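Local coordinates for protein Two-component response regulator, LuxR family (Aurantimonas sp., PDB 3CZ5) that probably acts as a DNA-binding response regulator, whose receiver domain, described here, is predicted to be phosphorylated on an aspartate, at residues P29-V34 against A118-L123; V56-L61 against V106-D111; H72-Q75 against A79-I82. All blocks are in the same frame, centred on the assembly; numbering follows the deposited sequence.

Interaction 1. Residues P29-V34 against A118-L123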
ATOM      1  N   PRO A  29       2.270 -17.799  -4.304  1.00 25.09           N
ATOM      2  CA  PRO A  29       2.105 -18.709  -3.175  1.00 24.59           C
ATOM      3  C   PRO A  29       3.088 -18.259  -2.133  1.00 23.63           C
ATOM      4  O   PRO A  29       4.001 -17.512  -2.469  1.00 22.97           O
ATOM      5  CB  PRO A  29       2.419 -20.097  -3.785  1.00 24.30           C
ATOM      6  CG  PRO A  29       3.319 -19.842  -4.845  1.00  8.34           C
ATOM      7  CD  PRO A  29       3.086 -18.421  -5.377  1.00 24.64           C
ATOM      8  N   GLY A  30       2.863 -18.654  -0.885  1.00 24.41           N
ATOM      9  CA  GLY A  30       3.497 -17.989   0.258  1.00 26.47           C
ATOM     10  C   GLY A  30       2.791 -16.727   0.810  1.00 28.08           C
ATOM     11  O   GLY A  30       2.844 -16.447   1.992  1.00 29.94           O
ATOM     12  N   TYR A  31       2.123 -15.955  -0.024  1.00 26.80           N
ATOM     13  CA  TYR A  31       1.478 -14.748   0.445  1.00 26.73           C
ATOM     14  C   TYR A  31       0.070 -14.933   1.109  1.00 26.00           C
ATOM     15  O   TYR A  31      -0.873 -15.292   0.442  1.00 25.99           O
ATOM     16  CB  TYR A  31       1.372 -13.800  -0.749  1.00 27.49           C
ATOM     17  CG  TYR A  31       2.716 -13.162  -1.124  1.00 37.30           C
ATOM     18  CD1 TYR A  31       3.943 -13.734  -0.703  1.00 28.63           C
ATOM     19  CD2 TYR A  31       2.770 -12.009  -1.919  1.00 27.35           C
ATOM     20  CE1 TYR A  31       5.201 -13.118  -1.056  1.00 36.85           C
ATOM     21  CE2 TYR A  31       3.973 -11.401  -2.238  1.00 36.56           C
ATOM     22  CZ  TYR A  31       5.194 -11.956  -1.835  1.00 28.35           C
ATOM     23  OH  TYR A  31       6.360 -11.311  -2.211  1.00 35.92           O
ATOM     24  N   ALA A  32      -0.106 -14.642   2.397  1.00 24.61           N
ATOM     25  CA  ALA A  32      -1.461 -14.762   2.909  1.00 23.77           C
ATOM     26  C   ALA A  32      -2.116 -13.474   3.382  1.00 23.73           C
ATOM     27  O   ALA A  32      -1.603 -12.722   4.184  1.00 25.58           O
ATOM     28  CB  ALA A  32      -1.569 -15.853   3.950  1.00 23.34           C
ATOM     29  N   VAL A  33      -3.262 -13.185   2.830  1.00 22.97           N
ATOM     30  CA  VAL A  33      -3.938 -12.001   3.270  1.00 22.47           C
ATOM     31  C   VAL A  33      -4.641 -12.356   4.548  1.00 22.84           C
ATOM     32  O   VAL A  33      -5.630 -13.133   4.541  1.00 23.41           O
ATOM     33  CB  VAL A  33      -5.005 -11.471   2.296  1.00 21.57           C
ATOM     34  CG1 VAL A  33      -5.520 -10.200   2.859  1.00 19.49           C
ATOM     35  CG2 VAL A  33      -4.414 -11.204   0.934  1.00 19.56           C
ATOM     36  N   VAL A  34      -4.186 -11.726   5.625  1.00 21.32           N
ATOM     37  CA  VAL A  34      -4.470 -12.210   6.941  1.00 20.42           C
ATOM     38  C   VAL A  34      -5.516 -11.375   7.760  1.00 22.37           C
ATOM     39  O   VAL A  34      -6.149 -11.891   8.682  1.00 23.39           O
ATOM     40  CB  VAL A  34      -3.168 -12.246   7.629  1.00 18.91           C
ATOM     41  CG1 VAL A  34      -2.981 -10.924   8.325  1.00 11.43           C
ATOM     42  CG2 VAL A  34      -3.096 -13.360   8.523  1.00  8.52           C
ATOM     43  N   ALA A 118       5.312  -5.052  -6.575  1.00 19.66           N
ATOM     44  CA  ALA A 118       5.503  -4.076  -5.499  1.00 17.55           C
ATOM     45  C   ALA A 118       5.581  -4.769  -4.133  1.00 15.85           C
ATOM     46  O   ALA A 118       6.597  -4.727  -3.450  1.00 15.38           O
ATOM     47  CB  ALA A 118       4.378  -3.107  -5.498  1.00 17.96           C
ATOM     48  N   ILE A 119       4.512  -5.409  -3.711  1.00 15.55           N
ATOM     49  CA  ILE A 119       4.605  -6.177  -2.472  1.00 17.88           C
ATOM     50  C   ILE A 119       5.962  -6.985  -2.346  1.00 19.91           C
ATOM     51  O   ILE A 119       6.618  -6.969  -1.281  1.00 19.38           O
ATOM     52  CB  ILE A 119       3.462  -7.161  -2.416  1.00 17.62           C
ATOM     53  CG1 ILE A 119       2.164  -6.434  -2.208  1.00 16.95           C
ATOM     54  CG2 ILE A 119       3.648  -8.211  -1.330  1.00 15.10           C
ATOM     55  CD1 ILE A 119       0.964  -7.364  -2.400  1.00 18.46           C
ATOM     56  N   GLU A 120       6.319  -7.696  -3.422  1.00 21.89           N
ATOM     57  CA  GLU A 120       7.520  -8.498  -3.500  1.00 25.21           C
ATOM     58  C   GLU A 120       8.764  -7.671  -3.195  1.00 27.90           C
ATOM     59  O   GLU A 120       9.583  -8.059  -2.347  1.00 30.25           O
ATOM     60  CB  GLU A 120       7.699  -9.099  -4.891  1.00 25.61           C
ATOM     61  CG  GLU A 120       6.516  -9.912  -5.358  1.00 25.32           C
ATOM     62  CD  GLU A 120       6.916 -11.224  -6.076  1.00 27.42           C
ATOM     63  OE1 GLU A 120       6.587 -12.320  -5.514  1.00 25.20           O
ATOM     64  OE2 GLU A 120       7.549 -11.150  -7.186  1.00 25.11           O
ATOM     65  N   ALA A 121       8.905  -6.544  -3.885  1.00 27.09           N
ATOM     66  CA  ALA A 121      10.054  -5.647  -3.717  1.00 25.92           C
ATOM     67  C   ALA A 121      10.128  -4.940  -2.418  1.00 25.43           C
ATOM     68  O   ALA A 121      11.225  -4.569  -2.009  1.00 26.05           O
ATOM     69  CB  ALA A 121      10.036  -4.598  -4.747  1.00 25.77           C
ATOM     70  N   ILE A 122       8.973  -4.614  -1.841  1.00 24.92           N
ATOM     71  CA  ILE A 122       8.957  -3.916  -0.566  1.00 25.13           C
ATOM     72  C   ILE A 122       9.532  -4.875   0.491  1.00 25.37           C
ATOM     73  O   ILE A 122      10.390  -4.495   1.343  1.00 24.15           O
ATOM     74  CB  ILE A 122       7.553  -3.462  -0.185  1.00 25.79           C
ATOM     75  CG1 ILE A 122       7.321  -2.058  -0.687  1.00  8.86           C
ATOM     76  CG2 ILE A 122       7.439  -3.325   1.274  1.00  5.31           C
ATOM     77  CD1 ILE A 122       5.884  -1.838  -1.211  1.00 27.69           C
ATOM     78  N   LEU A 123       9.064  -6.130   0.407  1.00 25.46           N
ATOM     79  CA  LEU A 123       9.492  -7.207   1.315  1.00 23.86           C
ATOM     80  C   LEU A 123      10.955  -7.566   1.080  1.00 24.40           C
ATOM     81  O   LEU A 123      11.608  -8.268   1.870  1.00 23.80           O
ATOM     82  CB  LEU A 123       8.605  -8.416   1.108  1.00 21.40           C
ATOM     83  CG  LEU A 123       7.201  -8.246   1.665  1.00  2.00           C
ATOM     84  CD1 LEU A 123       6.323  -9.459   1.534  1.00 20.30           C
ATOM     85  CD2 LEU A 123       7.285  -7.941   3.162  1.00 21.00           C
TER

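Interaction 2. Residues V56-L61 against V106-D111. With PO4 (phosphate ion), chain E.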
ATOM      1  N   VAL A  56      -1.293  -3.250   2.697  1.00 21.45           N
ATOM      2  CA  VAL A  56      -1.714  -2.577   1.470  1.00 21.23           C
ATOM      3  C   VAL A  56      -2.992  -1.759   1.626  1.00 21.75           C
ATOM      4  O   VAL A  56      -4.055  -2.310   1.932  1.00 21.88           O
ATOM      5  CB  VAL A  56      -2.104  -3.558   0.403  1.00 21.36           C
ATOM      6  CG1 VAL A  56      -2.787  -2.797  -0.802  1.00 18.25           C
ATOM      7  CG2 VAL A  56      -0.896  -4.376  -0.022  1.00 19.65           C
ATOM      8  N   MET A  57      -2.919  -0.460   1.321  1.00 21.89           N
ATOM      9  CA  MET A  57      -3.999   0.529   1.686  1.00 19.31           C
ATOM     10  C   MET A  57      -4.468   1.434   0.535  1.00 17.54           C
ATOM     11  O   MET A  57      -3.624   1.873  -0.234  1.00 18.31           O
ATOM     12  CB  MET A  57      -3.439   1.452   2.783  1.00 16.94           C
ATOM     13  CG  MET A  57      -4.404   1.575   3.868  1.00 27.76           C
ATOM     14  SD  MET A  57      -3.954   2.422   5.320  1.00 13.53           S
ATOM     15  CE  MET A  57      -5.606   2.903   5.588  1.00 27.15           C
ATOM     16  N   ASP A  58      -5.761   1.750   0.428  1.00 15.07           N
ATOM     17  CA  ASP A  58      -6.166   2.795  -0.455  1.00 15.93           C
ATOM     18  C   ASP A  58      -5.554   4.154  -0.041  1.00 18.18           C
ATOM     19  O   ASP A  58      -5.086   4.389   1.096  1.00 18.27           O
ATOM     20  CB  ASP A  58      -7.632   3.027  -0.309  1.00 17.24           C
ATOM     21  CG  ASP A  58      -8.457   1.950  -0.912  1.00 54.59           C
ATOM     22  OD1 ASP A  58      -7.872   0.977  -1.495  1.00 19.13           O
ATOM     23  OD2 ASP A  58      -9.711   2.129  -0.794  1.00 20.36           O
ATOM     24  N   LEU A  59      -5.614   5.109  -0.943  1.00 19.16           N
ATOM     25  CA  LEU A  59      -5.253   6.438  -0.549  1.00 20.30           C
ATOM     26  C   LEU A  59      -6.523   7.075   0.013  1.00 21.63           C
ATOM     27  O   LEU A  59      -6.490   7.978   0.860  1.00 21.98           O
ATOM     28  CB  LEU A  59      -4.822   7.181  -1.778  1.00 20.46           C
ATOM     29  CG  LEU A  59      -4.435   8.629  -1.533  1.00 21.75           C
ATOM     30  CD1 LEU A  59      -3.060   8.721  -0.861  1.00 18.90           C
ATOM     31  CD2 LEU A  59      -4.416   9.296  -2.919  1.00 20.55           C
ATOM     32  N   THR A  60      -7.650   6.571  -0.458  1.00 22.04           N
ATOM     33  CA  THR A  60      -8.895   7.190  -0.187  1.00 23.61           C
ATOM     34  C   THR A  60      -9.701   6.260   0.673  1.00 26.63           C
ATOM     35  O   THR A  60      -9.964   5.106   0.271  1.00 28.58           O
ATOM     36  CB  THR A  60      -9.650   7.511  -1.458  1.00 22.61           C
ATOM     37  OG1 THR A  60      -8.791   8.257  -2.307  1.00 37.90           O
ATOM     38  CG2 THR A  60     -10.821   8.387  -1.136  1.00 37.63           C
ATOM     39  N   LEU A  61     -10.122   6.768   1.844  1.00 25.75           N
ATOM     40  CA  LEU A  61     -10.797   5.934   2.811  1.00 23.63           C
ATOM     41  C   LEU A  61     -11.946   6.682   3.457  1.00 23.30           C
ATOM     42  O   LEU A  61     -11.886   7.907   3.630  1.00 23.71           O
ATOM     43  CB  LEU A  61      -9.775   5.499   3.857  1.00 22.06           C
ATOM     44  CG  LEU A  61      -8.724   4.448   3.488  1.00 13.50           C
ATOM     45  CD1 LEU A  61      -7.850   4.177   4.687  1.00 18.93           C
ATOM     46  CD2 LEU A  61      -9.556   3.252   3.134  1.00 19.57           C
ATOM     47  N   VAL A 106       1.528   2.498  -5.550  1.00 22.79           N
ATOM     48  CA  VAL A 106       1.228   1.791  -6.807  1.00 22.92           C
ATOM     49  C   VAL A 106      -0.145   2.187  -7.341  1.00 24.14           C
ATOM     50  O   VAL A 106      -1.020   2.462  -6.541  1.00 26.81           O
ATOM     51  CB  VAL A 106       1.271   0.324  -6.579  1.00 22.15           C
ATOM     52  CG1 VAL A 106       0.403  -0.356  -7.551  1.00 17.79           C
ATOM     53  CG2 VAL A 106       2.739  -0.167  -6.706  1.00 18.35           C
ATOM     54  N   THR A 107      -0.348   2.291  -8.655  1.00 22.69           N
ATOM     55  CA  THR A 107      -1.656   2.714  -9.137  1.00 22.77           C
ATOM     56  C   THR A 107      -2.528   1.558  -9.652  1.00 24.43           C
ATOM     57  O   THR A 107      -2.074   0.628 -10.274  1.00 25.05           O
ATOM     58  CB  THR A 107      -1.622   3.801 -10.195  1.00 22.31           C
ATOM     59  OG1 THR A 107      -1.051   3.297 -11.420  1.00 27.75           O
ATOM     60  CG2 THR A 107      -0.863   4.945  -9.667  1.00 25.82           C
ATOM     61  N   LYS A 108      -3.812   1.650  -9.362  1.00 24.94           N
ATOM     62  CA  LYS A 108      -4.739   0.596  -9.614  1.00 25.04           C
ATOM     63  C   LYS A 108      -5.019   0.359 -11.095  1.00 26.34           C
ATOM     64  O   LYS A 108      -5.528  -0.693 -11.446  1.00 26.50           O
ATOM     65  CB  LYS A 108      -6.029   0.875  -8.878  1.00 24.76           C
ATOM     66  CG  LYS A 108      -5.954   0.435  -7.449  1.00 26.23           C
ATOM     67  CD  LYS A 108      -7.248   0.633  -6.677  1.00 25.32           C
ATOM     68  CE  LYS A 108      -7.139  -0.186  -5.438  1.00 24.90           C
ATOM     69  NZ  LYS A 108      -7.804   0.511  -4.381  1.00 26.57           N
ATOM     70  N   SER A 109      -4.682   1.303 -11.965  1.00 26.87           N
ATOM     71  CA  SER A 109      -4.814   1.022 -13.375  1.00 26.43           C
ATOM     72  C   SER A 109      -3.474   0.724 -13.977  1.00 25.58           C
ATOM     73  O   SER A 109      -3.316   0.888 -15.189  1.00 25.39           O
ATOM     74  CB  SER A 109      -5.424   2.202 -14.110  1.00 26.96           C
ATOM     75  OG  SER A 109      -4.926   3.438 -13.590  1.00 23.43           O
ATOM     76  N   SER A 110      -2.509   0.303 -13.165  1.00 24.97           N
ATOM     77  CA  SER A 110      -1.244  -0.114 -13.752  1.00 26.61           C
ATOM     78  C   SER A 110      -1.439  -1.543 -14.167  1.00 29.10           C
ATOM     79  O   SER A 110      -2.518  -2.083 -13.979  1.00 29.74           O
ATOM     80  CB  SER A 110      -0.082   0.004 -12.769  1.00 27.24           C
ATOM     81  OG  SER A 110       0.061   1.333 -12.237  1.00 59.21           O
ATOM     82  N   ASP A 111      -0.449  -2.195 -14.749  1.00 30.79           N
ATOM     83  CA  ASP A 111      -0.750  -3.559 -15.107  1.00 32.12           C
ATOM     84  C   ASP A 111      -1.052  -4.324 -13.807  1.00 33.30           C
ATOM     85  O   ASP A 111      -0.307  -4.235 -12.860  1.00 33.87           O
ATOM     86  CB  ASP A 111       0.377  -4.219 -15.886  1.00 32.66           C
ATOM     87  CG  ASP A 111       0.001  -5.645 -16.317  1.00 64.41           C
ATOM     88  OD1 ASP A 111      -0.025  -5.882 -17.558  1.00 34.06           O
ATOM     89  OD2 ASP A 111      -0.320  -6.502 -15.424  1.00 33.10           O
TER
HETATM   90  P   PO4 E 201      -8.507   4.587  -3.849  1.00 16.77           P
HETATM   91  O1  PO4 E 201      -8.986   5.516  -4.909  1.00 19.64           O
HETATM   92  O2  PO4 E 201      -8.320   3.141  -4.252  1.00 18.64           O
HETATM   93  O3  PO4 E 201      -7.250   5.112  -3.217  1.00 19.56           O
HETATM   94  O4  PO4 E 201      -9.658   4.853  -2.915  1.00 20.71           O

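Interaction 3. Residues H72-Q75 against A79-I82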
ATOM      1  N   HIS A  72      -0.070   7.229  11.356  1.00 26.77           N
ATOM      2  CA  HIS A  72      -0.437   6.680  12.678  1.00 26.18           C
ATOM      3  C   HIS A  72       0.321   5.419  12.961  1.00 22.82           C
ATOM      4  O   HIS A  72       0.860   5.235  14.023  1.00 22.25           O
ATOM      5  CB  HIS A  72      -1.932   6.414  12.816  1.00 28.76           C
ATOM      6  CG  HIS A  72      -2.643   7.541  13.462  1.00 32.87           C
ATOM      7  ND1 HIS A  72      -3.240   8.568  12.745  1.00 31.89           N
ATOM      8  CD2 HIS A  72      -2.781   7.864  14.763  1.00 31.49           C
ATOM      9  CE1 HIS A  72      -3.734   9.466  13.573  1.00 31.29           C
ATOM     10  NE2 HIS A  72      -3.468   9.067  14.807  1.00 34.57           N
ATOM     11  N   ILE A  73       0.367   4.544  11.980  1.00 19.74           N
ATOM     12  CA  ILE A  73       0.928   3.266  12.183  1.00 16.18           C
ATOM     13  C   ILE A  73       2.437   3.356  12.408  1.00 16.68           C
ATOM     14  O   ILE A  73       2.991   2.708  13.255  1.00 16.77           O
ATOM     15  CB  ILE A  73       0.649   2.449  10.986  1.00 12.61           C
ATOM     16  CG1 ILE A  73      -0.837   2.060  10.953  1.00 10.96           C
ATOM     17  CG2 ILE A  73       1.599   1.292  10.980  1.00 12.35           C
ATOM     18  CD1 ILE A  73      -1.281   1.030   9.801  1.00  7.00           C
ATOM     19  N   ARG A  74       3.093   4.189  11.644  1.00 17.95           N
ATOM     20  CA  ARG A  74       4.524   4.398  11.749  1.00 18.30           C
ATOM     21  C   ARG A  74       4.910   5.022  13.069  1.00 20.45           C
ATOM     22  O   ARG A  74       6.055   4.920  13.540  1.00 20.38           O
ATOM     23  CB  ARG A  74       4.928   5.295  10.615  1.00 17.42           C
ATOM     24  CG  ARG A  74       4.762   4.561   9.288  1.00 21.55           C
ATOM     25  CD  ARG A  74       6.021   4.775   8.595  1.00 19.60           C
ATOM     26  NE  ARG A  74       6.792   3.563   8.381  1.00 23.40           N
ATOM     27  CZ  ARG A  74       8.105   3.527   8.186  1.00 20.71           C
ATOM     28  NH1 ARG A  74       8.828   4.651   8.282  1.00 21.88           N
ATOM     29  NH2 ARG A  74       8.664   2.352   7.925  1.00 21.96           N
ATOM     30  N   GLN A  75       3.953   5.697  13.674  1.00 22.43           N
ATOM     31  CA  GLN A  75       4.237   6.383  14.885  1.00 23.84           C
ATOM     32  C   GLN A  75       4.334   5.309  15.963  1.00 24.80           C
ATOM     33  O   GLN A  75       5.105   5.465  16.908  1.00 26.36           O
ATOM     34  CB  GLN A  75       3.136   7.372  15.177  1.00 25.35           C
ATOM     35  CG  GLN A  75       3.510   8.391  16.200  1.00 58.13           C
ATOM     36  CD  GLN A  75       2.646   9.672  16.116  1.00 30.31           C
ATOM     37  OE1 GLN A  75       2.393  10.209  15.010  1.00 57.93           O
ATOM     38  NE2 GLN A  75       2.225  10.192  17.307  1.00 58.28           N
ATOM     39  N   ALA A  79       9.085   0.715  11.881  1.00 14.91           N
ATOM     40  CA  ALA A  79       9.525  -0.049  10.737  1.00 15.29           C
ATOM     41  C   ALA A  79       8.352  -0.518   9.855  1.00 17.83           C
ATOM     42  O   ALA A  79       8.566  -1.249   8.937  1.00 19.73           O
ATOM     43  CB  ALA A  79      10.362  -1.198  11.153  1.00 14.09           C
ATOM     44  N   ALA A  80       7.126  -0.084  10.092  1.00 18.81           N
ATOM     45  CA  ALA A  80       5.995  -0.585   9.309  1.00 20.29           C
ATOM     46  C   ALA A  80       6.143  -0.446   7.823  1.00 22.55           C
ATOM     47  O   ALA A  80       6.397   0.656   7.318  1.00 23.80           O
ATOM     48  CB  ALA A  80       4.743   0.091   9.723  1.00 19.79           C
ATOM     49  N   ARG A  81       5.933  -1.554   7.119  1.00 22.73           N
ATOM     50  CA  ARG A  81       5.920  -1.530   5.682  1.00 23.36           C
ATOM     51  C   ARG A  81       4.485  -1.319   5.089  1.00 25.37           C
ATOM     52  O   ARG A  81       3.675  -2.278   5.016  1.00 27.54           O
ATOM     53  CB  ARG A  81       6.564  -2.818   5.167  1.00 22.66           C
ATOM     54  CG  ARG A  81       8.041  -2.841   5.327  1.00 35.79           C
ATOM     55  CD  ARG A  81       8.544  -4.242   5.405  1.00 23.92           C
ATOM     56  NE  ARG A  81       9.954  -4.363   4.938  1.00 38.77           N
ATOM     57  CZ  ARG A  81      10.774  -5.422   5.154  1.00 27.12           C
ATOM     58  NH1 ARG A  81      10.333  -6.471   5.873  1.00 38.62           N
ATOM     59  NH2 ARG A  81      12.021  -5.422   4.673  1.00 37.56           N
ATOM     60  N   ILE A  82       4.184  -0.101   4.633  1.00 23.84           N
ATOM     61  CA  ILE A  82       2.898   0.157   3.984  1.00 23.60           C
ATOM     62  C   ILE A  82       2.973   0.438   2.484  1.00 23.47           C
ATOM     63  O   ILE A  82       3.770   1.273   2.059  1.00 25.16           O
ATOM     64  CB  ILE A  82       2.165   1.387   4.632  1.00 24.83           C
ATOM     65  CG1 ILE A  82       1.921   1.164   6.131  1.00  7.09           C
ATOM     66  CG2 ILE A  82       0.842   1.687   3.903  1.00  7.21           C
ATOM     67  CD1 ILE A  82       3.005   1.699   6.944  1.00 25.68           C
TER

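Interaction 1. Residues P29-V34 against A118-L123
Tyr-31 packs against helix 114-122 in a mainly apolar strand-to-helix contact, bridging from an outer strand of the sheet. The fold is that of a CheY-like receiver domain, a parallel sheet with helices on both faces. Strand 31-37 lies at one edge of the sheet, next to strand 6-11. Tyr-31 sits at the start of that strand and is the residue of 29-34 that makes the contact. Its CA is still 9.5 Å from the CA of Glu-120, so the long side chain has to span the gap. Its CG stands opposite its own carbonyl carbon (chi1 -74°), which sends the ring out toward the helix. The Tyr-31 side chain also touches Ile-8 of strand 6-11 and Ile-25 of helix 15-25. These two residues tie the contact to the neighbouring strand and to the other helix on this face.

Ile-119 meets the ring obliquely with its CG2 branch. CG2 lies 3.3 Å from Tyr-31 CE2 and 3.9 Å from CD2 of the same ring. The two side chains run past each other in opposite directions. Ile-119 also touches Ile-25 of helix 15-25 and Leu-83 of strand 82-86, so it packs where the two helices meet the sheet.

The phenol end reaches the helix backbone itself, with Tyr-31 OH 3.3 Å from Glu-120 CA. The Glu-120 side chain crosses the tyrosine at roughly a right angle, and its carboxylate is turned 68° from the ring plane. The carboxylate is engaged by Arg-28, whose NE forms a salt bridge with OE1. The aliphatic part of Glu-120 stays beside the phenol, with CG 3.4 Å from Tyr-31 OH. One turn on, Leu-123 approaches the same oxygen with a methyl, placing CD1 4.2 Å from Tyr-31 OH.

Interaction 2. Residues V56-L61 against V106-D111
The predicted phosphorylation site of the receiver domain is where Asp-58 and Lys-108 meet. Asp-58 is not phosphorylated in this structure. A salt bridge joins the two residues, with Lys-108 NZ 2.9 Å from Asp-58 OD1. The side chains cross at about a right angle. The ammonium meets OD1 from above the carboxylate plane, 50° out of it. The lysine chain runs nearly extended and bends only at its last torsion (chi4 145°), which turns NZ into the pocket.

In the CheY-like fold this site lies at the C-terminal ends of the parallel strands. Asp-58 directly follows strand 54-57 and Lys-108 directly follows strand 104-107. Strand 82-86 runs between them and gives Thr-86. Asp-12 and Asp-13 bring further acidic groups close to Asp-58 OD2.

A phosphate ion, probably from the crystallisation liquor, lies beside the aspartate. Lys-108 NZ also binds its O2 at 2.7 Å, so the ammonium bridges carboxylate and phosphate. The backbone N of Leu-59 donates to phosphate O3 at 2.8 Å. Thr-60 N reaches the same O3 at 3.1 Å, and Thr-86 OG1 is a further hydrogen-bond partner of the ion.

Interaction 3. Residues H72-Q75 against A79-I82
Ile-73 and Arg-74 of helix 66-76 pack on the loop that returns to strand 82-86. The helix and loop belong to a beta-alpha-beta crossover of the CheY-like receiver fold. Strand 54-57 leads into the helix, and strand 82-86 lies parallel beside that strand.

Ile-73 makes the apolar half of the contact. Its CG2 branch lies opposite its own backbone N and faces the loop. CG2 approaches the methyl of Ala-80, 3.6 Å from CB. The same CG2 stands 4.3 Å from CD1 of Ile-82, where the strand begins. Tyr-44 and Tyr-47 of helix 40-48 also touch Ile-73, and Tyr-47 touches Ala-80. The pair is therefore covered by the neighbouring helix.

Arg-74 makes the polar half. Its chain is bent at chi2 (-131°) and again at chi3 (115°), which folds the guanidinium over to the loop. NE and NH2 both donate to the backbone oxygen of Ala-80, a side-on grip on a single atom. NE lies 3.1 Å from Ala-80 O, in the carbonyl plane and on a lone pair. NH2 lies 2.9 Å from Ala-80 O but comes from above that plane. The oxygen itself sits close to the guanidinium plane, at the group's edge, while Ala-79 N lies over one face. With two bonds to one acceptor, the guanidinium has little freedom to turn. With an alanine in place of Arg-74, Ala-80 O would probably lose both of these donors, and a gap would be likely to open beside the Ala-79 to Ala-80 backbone.

The aliphatic part of Arg-74 contributes as well. The Arg-74 and Ile-82 side chains slide past each other in opposite directions, and Arg-74 CG comes to 4.1 Å from Ile-82 CD1.

All three interactions lie in one receiver domain, around one parallel sheet. Interaction 1 spans the longest part of the chain. The segments of interaction 2 lie between its two segments, and those of interaction 3 lie between the segments of interaction 2. The centres of interactions 1 and 2 are about 15 Å apart, and that of interaction 3 is about 17 Å from each. Ala-118 packs on Val-106 and Ile-119 on Val-56, joining interactions 1 and 2. Interactions 1 and 3 meet where Arg-81 nears the backbone of Ile-122 and Leu-123. Interaction 2 is the predicted phosphorylation site. Interaction 1 joins edge strand 31-37 to helix 114-122, and interaction 3 joins helix 66-76 to the loop before strand 82-86.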